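Local coordinates for protein pngf-ii (Elizabethkingia meningoseptica, PDB 4R4X) that cleaves N-linked glycans from glycoproteins, acting as a bacterial peptide:N-glycosidase related to PNGase F, at residues A[443-448]-A[510-515]; A[33-38]-A[48-53]. All coordinates share one frame; numbering follows the deposited sequence. Where two conformers were deposited one is given.

Contact 1 (A[443-448]-A[510-515]); sequences SIYLDG and TIQVKI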
ATOM      1  N   SER A 443      -9.675  -9.015  27.738  1.00 13.18           N
ATOM      2  CA  SER A 443      -8.677  -9.858  28.404  1.00 12.91           C
ATOM      3  C   SER A 443      -8.364 -11.084  27.539  1.00 13.59           C
ATOM      4  O   SER A 443      -9.250 -11.803  27.129  1.00 14.80           O
ATOM      5  CB  SER A 443      -9.196 -10.308  29.762  1.00 13.33           C
ATOM      6  OG  SER A 443      -9.339  -9.196  30.639  1.00 13.61           O
ATOM      7  N   ILE A 444      -7.086 -11.302  27.268  1.00 14.42           N
ATOM      8  CA  ILE A 444      -6.621 -12.419  26.450  1.00 14.53           C
ATOM      9  C   ILE A 444      -5.857 -13.413  27.349  1.00 14.30           C
ATOM     10  O   ILE A 444      -4.915 -13.037  28.059  1.00 13.93           O
ATOM     11  CB  ILE A 444      -5.708 -11.929  25.311  1.00 15.81           C
ATOM     12  CG1 ILE A 444      -6.493 -11.102  24.265  1.00 17.28           C
ATOM     13  CG2 ILE A 444      -5.069 -13.104  24.578  1.00 15.96           C
ATOM     14  CD1 ILE A 444      -6.948  -9.761  24.767  1.00 18.51           C
ATOM     15  N   TYR A 445      -6.268 -14.674  27.293  1.00 14.79           N
ATOM     16  CA  TYR A 445      -5.646 -15.748  28.053  1.00 14.96           C
ATOM     17  C   TYR A 445      -4.935 -16.731  27.119  1.00 15.17           C
ATOM     18  O   TYR A 445      -5.418 -17.018  26.008  1.00 15.22           O
ATOM     19  CB  TYR A 445      -6.726 -16.495  28.832  1.00 16.26           C
ATOM     20  CG  TYR A 445      -7.458 -15.672  29.862  1.00 17.24           C
ATOM     21  CD1 TYR A 445      -8.394 -14.722  29.488  1.00 17.37           C
ATOM     22  CD2 TYR A 445      -7.240 -15.874  31.226  1.00 18.60           C
ATOM     23  CE1 TYR A 445      -9.070 -13.979  30.436  1.00 18.47           C
ATOM     24  CE2 TYR A 445      -7.936 -15.149  32.174  1.00 19.31           C
ATOM     25  CZ  TYR A 445      -8.839 -14.193  31.762  1.00 19.03           C
ATOM     26  OH  TYR A 445      -9.516 -13.446  32.695  1.00 22.33           O
ATOM     27  N   LEU A 446      -3.792 -17.239  27.566  1.00 15.13           N
ATOM     28  CA  LEU A 446      -3.042 -18.284  26.873  1.00 15.53           C
ATOM     29  C   LEU A 446      -2.923 -19.467  27.854  1.00 16.03           C
ATOM     30  O   LEU A 446      -2.412 -19.300  28.942  1.00 14.55           O
ATOM     31  CB  LEU A 446      -1.641 -17.789  26.520  1.00 16.46           C
ATOM     32  CG  LEU A 446      -0.676 -18.838  25.965  1.00 16.94           C
ATOM     33  CD1 LEU A 446      -1.157 -19.355  24.627  1.00 17.40           C
ATOM     34  CD2 LEU A 446       0.734 -18.278  25.890  1.00 17.88           C
ATOM     35  N   ASP A 447      -3.446 -20.622  27.462  1.00 17.07           N
ATOM     36  CA  ASP A 447      -3.392 -21.822  28.282  1.00 18.38           C
ATOM     37  C   ASP A 447      -3.919 -21.567  29.669  1.00 19.10           C
ATOM     38  O   ASP A 447      -3.309 -21.982  30.654  1.00 20.11           O
ATOM     39  CB  ASP A 447      -1.973 -22.372  28.305  1.00 19.18           C
ATOM     40  CG  ASP A 447      -1.519 -22.809  26.933  1.00 19.24           C
ATOM     41  OD1 ASP A 447      -2.369 -23.379  26.232  1.00 18.80           O
ATOM     42  OD2 ASP A 447      -0.346 -22.592  26.544  1.00 20.29           O
ATOM     43  N   GLY A 448      -5.056 -20.874  29.724  1.00 18.88           N
ATOM     44  CA  GLY A 448      -5.747 -20.601  30.969  1.00 19.42           C
ATOM     45  C   GLY A 448      -5.144 -19.516  31.848  1.00 19.87           C
ATOM     46  O   GLY A 448      -5.650 -19.281  32.933  1.00 20.84           O
ATOM     47  N   THR A 510      -4.443 -23.398  24.174  1.00 15.58           N
ATOM     48  CA  THR A 510      -5.730 -22.716  24.127  0.50 14.38           C
ATOM     49  C   THR A 510      -5.553 -21.208  24.204  1.00 15.02           C
ATOM     50  O   THR A 510      -4.666 -20.693  24.910  1.00 14.12           O
ATOM     51  CB  THR A 510      -6.642 -23.133  25.288  0.50 14.09           C
ATOM     52  OG1 THR A 510      -6.056 -22.711  26.531  0.50 13.82           O
ATOM     53  CG2 THR A 510      -6.901 -24.637  25.261  0.50 13.60           C
ATOM     54  N   ILE A 511      -6.354 -20.481  23.454  1.00 14.99           N
ATOM     55  CA  ILE A 511      -6.381 -19.040  23.622  1.00 15.83           C
ATOM     56  C   ILE A 511      -7.819 -18.701  23.953  1.00 15.42           C
ATOM     57  O   ILE A 511      -8.747 -19.328  23.433  1.00 16.20           O
ATOM     58  CB  ILE A 511      -5.866 -18.293  22.390  1.00 16.96           C
ATOM     59  CG1 ILE A 511      -4.347 -18.416  22.300  1.00 17.85           C
ATOM     60  CG2 ILE A 511      -6.234 -16.809  22.474  1.00 17.47           C
ATOM     61  CD1 ILE A 511      -3.733 -17.966  20.970  1.00 18.60           C
ATOM     62  N   GLN A 512      -8.003 -17.730  24.837  1.00 15.23           N
ATOM     63  CA  GLN A 512      -9.333 -17.310  25.238  1.00 14.54           C
ATOM     64  C   GLN A 512      -9.452 -15.790  25.323  1.00 14.52           C
ATOM     65  O   GLN A 512      -8.524 -15.126  25.755  1.00 14.45           O
ATOM     66  CB  GLN A 512      -9.690 -17.931  26.571  1.00 15.20           C
ATOM     67  CG  GLN A 512     -11.092 -17.560  27.037  1.00 16.03           C
ATOM     68  CD  GLN A 512     -11.467 -18.254  28.321  1.00 16.95           C
ATOM     69  OE1 GLN A 512     -12.619 -18.666  28.512  1.00 18.14           O
ATOM     70  NE2 GLN A 512     -10.506 -18.389  29.199  1.00 16.12           N
ATOM     71  N   VAL A 513     -10.588 -15.261  24.869  1.00 14.80           N
ATOM     72  CA  VAL A 513     -10.897 -13.830  25.001  1.00 15.19           C
ATOM     73  C   VAL A 513     -12.136 -13.655  25.837  1.00 15.03           C
ATOM     74  O   VAL A 513     -13.150 -14.288  25.569  1.00 14.76           O
ATOM     75  CB  VAL A 513     -11.151 -13.159  23.642  1.00 15.45           C
ATOM     76  CG1 VAL A 513     -11.418 -11.659  23.805  1.00 16.15           C
ATOM     77  CG2 VAL A 513      -9.958 -13.400  22.741  1.00 16.93           C
ATOM     78  N   LYS A 514     -12.044 -12.777  26.834  1.00 14.82           N
ATOM     79  CA  LYS A 514     -13.161 -12.427  27.694  1.00 14.45           C
ATOM     80  C   LYS A 514     -13.327 -10.905  27.629  1.00 13.99           C
ATOM     81  O   LYS A 514     -12.333 -10.181  27.658  1.00 13.05           O
ATOM     82  CB  LYS A 514     -12.879 -12.808  29.149  1.00 15.17           C
ATOM     83  CG  LYS A 514     -12.700 -14.298  29.413  1.00 16.80           C
ATOM     84  CD  LYS A 514     -12.655 -14.581  30.910  1.00 17.84           C
ATOM     85  CE  LYS A 514     -12.270 -16.019  31.199  1.00 19.00           C
ATOM     86  NZ  LYS A 514     -12.194 -16.229  32.663  1.00 19.82           N
ATOM     87  N   ILE A 515     -14.577 -10.445  27.533  1.00 13.31           N
ATOM     88  CA  ILE A 515     -14.938  -9.016  27.502  1.00 13.10           C
ATOM     89  C   ILE A 515     -16.246  -8.867  28.287  1.00 13.12           C
ATOM     90  O   ILE A 515     -17.174  -9.649  28.044  1.00 13.50           O
ATOM     91  CB  ILE A 515     -15.188  -8.557  26.037  1.00 13.41           C
ATOM     92  CG1 ILE A 515     -13.970  -8.860  25.164  1.00 13.52           C
ATOM     93  CG2 ILE A 515     -15.515  -7.082  25.950  1.00 13.62           C
ATOM     94  CD1 ILE A 515     -14.230  -8.663  23.676  1.00 13.63           C
TER
HETATM   95  O   HOH W   1     -11.926  -8.444  30.488  1.00 13.16           O
HETATM   96  O   HOH W   2      -6.593 -19.893  27.562  1.00 13.22           O
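Y445 and K514 meet diagonally across two antiparallel strands, on the partly exposed side of the pair. The lysine, extended beyond CG, crosses the tyrosine at roughly a right angle. K514 CE makes an off-centre CH-pi contact, 4.3 Å from the centroid of the Y445 ring and 29° from the ring normal, while K514 CD comes within 3.7 Å of Y445 CE1. With CG anti to the carbonyl carbon (chi1 -63°), the Y445 ring leans along the strand to reach K514, and Q512 O lies in the ring plane at its edge. The ammonium group has a firmer partner further on, a salt bridge from NZ to D403. Water 1 sits on this more solvent-facing side too, 2.7 Å from S443 OG.

The other side of the strands is the packed one. There I444 and V513 pair as non-hydrogen-bonded neighbours, as do L446 and I511; L446 CD1 comes to 4.1 Å from I511 CG1. I444 and V513 also rest on Y423 of strand 416-428. The two strands are the central members of a small antiparallel sheet, flanked by 406-412 and 449-454, and this sheet packs over strand 416-428 of the larger one, consistent with the beta sandwich of the PNGase F family.

Main-chain bonds in both directions link S443 with K514 and Y445 with Q512, Y445 N reaching Q512 O at 2.8 Å. At the turn the pairing passes to a side chain: D447 N still donates to T510 O (2.8 Å), but T510 N is answered by D447 OD1 at 2.9 Å, met nearly end-on, while D447 OD2 is hydrogen-bonded to ND1 of H509. The positive phi values of D447 and G448 fit a type I' turn, which folds 442-446 back into 449-454 at the exposed end.

Contact 2 (A[33-38]-A[48-53]); sequences LLFNEK and FEVNEI. With ZN (zinc ion), chain B.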
ATOM      1  N   LEU A  33      23.190  12.450 -26.850  1.00 18.17           N
ATOM      2  CA  LEU A  33      22.669  11.376 -26.020  1.00 18.96           C
ATOM      3  C   LEU A  33      23.346  11.469 -24.659  1.00 18.33           C
ATOM      4  O   LEU A  33      24.557  11.633 -24.592  1.00 18.62           O
ATOM      5  CB  LEU A  33      22.952  10.028 -26.689  1.00 19.85           C
ATOM      6  CG  LEU A  33      22.719   8.807 -25.800  1.00 21.69           C
ATOM      7  CD1 LEU A  33      21.234   8.624 -25.663  1.00 22.45           C
ATOM      8  CD2 LEU A  33      23.386   7.564 -26.382  1.00 22.42           C
ATOM      9  N   LEU A  34      22.557  11.425 -23.586  1.00 17.49           N
ATOM     10  CA  LEU A  34      23.085  11.471 -22.243  1.00 18.08           C
ATOM     11  C   LEU A  34      22.682  10.227 -21.465  1.00 17.72           C
ATOM     12  O   LEU A  34      21.490   9.915 -21.292  1.00 17.75           O
ATOM     13  CB  LEU A  34      22.635  12.752 -21.527  1.00 18.45           C
ATOM     14  CG  LEU A  34      22.956  12.856 -20.032  1.00 19.89           C
ATOM     15  CD1 LEU A  34      24.459  12.817 -19.753  1.00 19.30           C
ATOM     16  CD2 LEU A  34      22.324  14.125 -19.466  1.00 21.07           C
ATOM     17  N   PHE A  35      23.685   9.492 -21.029  1.00 16.93           N
ATOM     18  CA  PHE A  35      23.448   8.293 -20.270  1.00 16.79           C
ATOM     19  C   PHE A  35      24.626   8.029 -19.330  1.00 17.54           C
ATOM     20  O   PHE A  35      25.214   8.987 -18.769  1.00 16.69           O
ATOM     21  CB  PHE A  35      23.007   7.104 -21.198  1.00 17.49           C
ATOM     22  CG  PHE A  35      24.042   6.602 -22.209  1.00 17.42           C
ATOM     23  CD1 PHE A  35      25.260   7.224 -22.440  1.00 18.27           C
ATOM     24  CD2 PHE A  35      23.728   5.486 -22.985  1.00 18.31           C
ATOM     25  CE1 PHE A  35      26.148   6.719 -23.395  1.00 17.95           C
ATOM     26  CE2 PHE A  35      24.600   4.983 -23.942  1.00 18.47           C
ATOM     27  CZ  PHE A  35      25.833   5.595 -24.136  1.00 18.19           C
ATOM     28  N   ASN A  36      24.943   6.763 -19.107  1.00 17.52           N
ATOM     29  CA  ASN A  36      26.049   6.402 -18.256  1.00 18.25           C
ATOM     30  C   ASN A  36      26.633   5.034 -18.634  1.00 18.91           C
ATOM     31  O   ASN A  36      26.133   4.367 -19.537  1.00 18.75           O
ATOM     32  CB  ASN A  36      25.630   6.460 -16.792  1.00 18.84           C
ATOM     33  CG  ASN A  36      24.565   5.439 -16.435  1.00 21.15           C
ATOM     34  OD1 ASN A  36      24.645   4.260 -16.823  1.00 20.07           O
ATOM     35  ND2 ASN A  36      23.567   5.881 -15.653  1.00 21.30           N
ATOM     36  N   GLU A  37      27.697   4.650 -17.942  1.00 21.84           N
ATOM     37  CA  GLU A  37      28.426   3.391 -18.228  1.00 23.14           C
ATOM     38  C   GLU A  37      27.560   2.138 -18.144  1.00 22.66           C
ATOM     39  O   GLU A  37      27.534   1.310 -19.075  1.00 24.22           O
ATOM     40  CB  GLU A  37      29.652   3.259 -17.297  1.00 25.26           C
ATOM     41  CG  GLU A  37      30.901   3.842 -17.942  1.00 29.37           C
ATOM     42  CD  GLU A  37      32.114   3.919 -17.022  1.00 31.54           C
ATOM     43  OE1 GLU A  37      32.028   3.481 -15.847  1.00 34.26           O
ATOM     44  OE2 GLU A  37      33.149   4.438 -17.502  1.00 32.32           O
ATOM     45  N   LYS A  38      26.833   2.008 -17.044  1.00 23.29           N
ATOM     46  CA  LYS A  38      26.009   0.823 -16.833  1.00 23.95           C
ATOM     47  C   LYS A  38      24.919   0.686 -17.877  1.00 22.47           C
ATOM     48  O   LYS A  38      24.633  -0.407 -18.326  1.00 22.35           O
ATOM     49  CB  LYS A  38      25.398   0.827 -15.448  1.00 26.17           C
ATOM     50  CG  LYS A  38      26.342   0.364 -14.355  1.00 28.99           C
ATOM     51  CD  LYS A  38      25.746   0.701 -12.995  1.00 32.05           C
ATOM     52  CE  LYS A  38      26.097  -0.313 -11.919  1.00 34.76           C
ATOM     53  NZ  LYS A  38      24.935  -0.482 -11.003  1.00 34.92           N
ATOM     54  N   PHE A  48      15.494   2.709 -15.663  1.00 19.37           N
ATOM     55  CA  PHE A  48      16.569   3.650 -15.888  1.00 17.91           C
ATOM     56  C   PHE A  48      16.187   4.614 -17.009  1.00 16.95           C
ATOM     57  O   PHE A  48      15.270   4.335 -17.775  1.00 17.39           O
ATOM     58  CB  PHE A  48      17.916   2.950 -16.141  1.00 17.87           C
ATOM     59  CG  PHE A  48      17.978   2.125 -17.397  1.00 17.91           C
ATOM     60  CD1 PHE A  48      18.225   2.705 -18.614  1.00 17.58           C
ATOM     61  CD2 PHE A  48      17.854   0.743 -17.336  1.00 18.38           C
ATOM     62  CE1 PHE A  48      18.308   1.940 -19.767  1.00 17.37           C
ATOM     63  CE2 PHE A  48      17.921  -0.027 -18.484  1.00 18.98           C
ATOM     64  CZ  PHE A  48      18.177   0.574 -19.701  1.00 17.85           C
ATOM     65  N   GLU A  49      16.864   5.754 -17.054  1.00 17.06           N
ATOM     66  CA  GLU A  49      16.541   6.800 -18.024  1.00 17.10           C
ATOM     67  C   GLU A  49      17.712   7.246 -18.865  1.00 16.26           C
ATOM     68  O   GLU A  49      18.872   7.238 -18.434  1.00 15.81           O
ATOM     69  CB  GLU A  49      15.971   8.020 -17.330  1.00 17.80           C
ATOM     70  CG  GLU A  49      14.589   7.816 -16.740  1.00 19.54           C
ATOM     71  CD  GLU A  49      14.151   9.057 -16.004  1.00 20.87           C
ATOM     72  OE1 GLU A  49      13.571   9.959 -16.664  1.00 21.12           O
ATOM     73  OE2 GLU A  49      14.422   9.122 -14.784  1.00 21.58           O
ATOM     74  N   VAL A  50      17.369   7.675 -20.066  1.00 15.35           N
ATOM     75  CA  VAL A  50      18.305   8.286 -20.991  1.00 16.59           C
ATOM     76  C   VAL A  50      17.681   9.581 -21.516  1.00 16.83           C
ATOM     77  O   VAL A  50      16.458   9.693 -21.613  1.00 15.51           O
ATOM     78  CB  VAL A  50      18.558   7.257 -22.135  1.00 17.95           C
ATOM     79  CG1 VAL A  50      18.852   7.908 -23.457  1.00 19.74           C
ATOM     80  CG2 VAL A  50      19.638   6.268 -21.725  1.00 17.84           C
ATOM     81  N   ASN A  51      18.518  10.552 -21.875  1.00 17.61           N
ATOM     82  CA  ASN A  51      18.033  11.780 -22.481  1.00 18.88           C
ATOM     83  C   ASN A  51      18.635  11.956 -23.896  1.00 18.11           C
ATOM     84  O   ASN A  51      19.767  11.576 -24.145  1.00 16.91           O
ATOM     85  CB  ASN A  51      18.397  12.917 -21.528  1.00 21.65           C
ATOM     86  CG  ASN A  51      17.947  14.266 -22.016  1.00 24.87           C
ATOM     87  OD1 ASN A  51      16.858  14.733 -21.663  1.00 30.70           O
ATOM     88  ND2 ASN A  51      18.782  14.919 -22.801  1.00 25.11           N
ATOM     89  N   GLU A  52      17.864  12.496 -24.833  1.00 19.51           N
ATOM     90  CA  GLU A  52      18.383  12.827 -26.154  1.00 19.33           C
ATOM     91  C   GLU A  52      17.857  14.180 -26.569  1.00 19.60           C
ATOM     92  O   GLU A  52      16.690  14.498 -26.336  1.00 19.26           O
ATOM     93  CB  GLU A  52      17.985  11.796 -27.203  1.00 22.32           C
ATOM     94  CG  GLU A  52      18.583  10.418 -26.974  1.00 26.98           C
ATOM     95  CD  GLU A  52      18.485   9.502 -28.189  1.00 30.87           C
ATOM     96  OE1 GLU A  52      17.663   9.773 -29.089  1.00 37.05           O
ATOM     97  OE2 GLU A  52      19.235   8.501 -28.250  1.00 35.57           O
ATOM     98  N   ILE A  53      18.729  14.975 -27.177  1.00 18.75           N
ATOM     99  CA  ILE A  53      18.386  16.307 -27.626  1.00 18.50           C
ATOM    100  C   ILE A  53      18.575  16.357 -29.118  1.00 19.32           C
ATOM    101  O   ILE A  53      19.627  15.979 -29.601  1.00 18.50           O
ATOM    102  CB  ILE A  53      19.300  17.368 -26.994  1.00 19.00           C
ATOM    103  CG1 ILE A  53      19.131  17.328 -25.478  1.00 19.56           C
ATOM    104  CG2 ILE A  53      18.983  18.740 -27.580  1.00 20.41           C
ATOM    105  CD1 ILE A  53      19.884  18.390 -24.712  1.00 20.33           C
TER
HETATM  106 ZN    ZN B1001      18.800   8.710 -30.719  0.50 23.52          ZN
HETATM  107  O   HOH W   3      20.399  10.024 -18.439  1.00 39.82           O
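The E52 carboxylate holds a zinc ion with both oxygens while its flank lies alongside CD1 of L33. E52 OE2 lies 2.5 Å from the zinc ion and OE1 somewhat closer, so the ion sits in the fork of the carboxylate; D159 supplies a further ligand. On the protein side, L33 CD1 is, as modelled, 3.3 Å from E52 OE2 and also packs against CG. The glutamate takes CG anti to its carbonyl carbon (chi1 -65°) and runs extended from there, lifting the carboxylate off the strand past the leucine tip.

L33 and E52 form a non-hydrogen-bonded antiparallel pair. L33 CD1 is also modelled only 3.3 Å from V50 CG1, so tight that the exact fit is doubtful. Next along, L34 and N51 exchange both main-chain bonds: L34 N to N51 O is 2.8 Å and N51 N to L34 O is 3.1 Å. Beyond this pair the strands part. L34 O is shared with water 3, which donates to it and to E49 O, bridging the backbones where direct pairing stops. F35 still reaches across, F35 CB lying 3.5 Å from V50 CG2, and L33 CD2, on the same strand, sits over one face of the ring, toward its rim.

N36 ends the strand as the N-cap of helix 37-40, its OD1 accepting from I39 N. That short helix lies in the connection between the strands, and its I39 packs on F48 and V50. Strand 23-27 continues the pairing beyond 31-36, and strand 59-65 does so beyond 48-54, making this contact an inner part of a run of antiparallel strands in the N-terminal domain.

Contacts 1 and 2 lie on opposite sides of the chain's centre, 61 Å apart between centres and about 46 Å between nearest atoms, and do not touch. Along the chain contact 2 closes long before contact 1 opens, and the two fall in different family regions: the N-terminal domain for 33-38/48-53, the C-terminal PNGase F region for 443-448/510-515. Contact 2 belongs to a zinc site, shared with D159; a second zinc is held by H542 and H545 in a C-terminal histidine run that is probably a purification tag. Contact 1 holds no metal, but the stretch between its segments carries the C461-C489 disulfide.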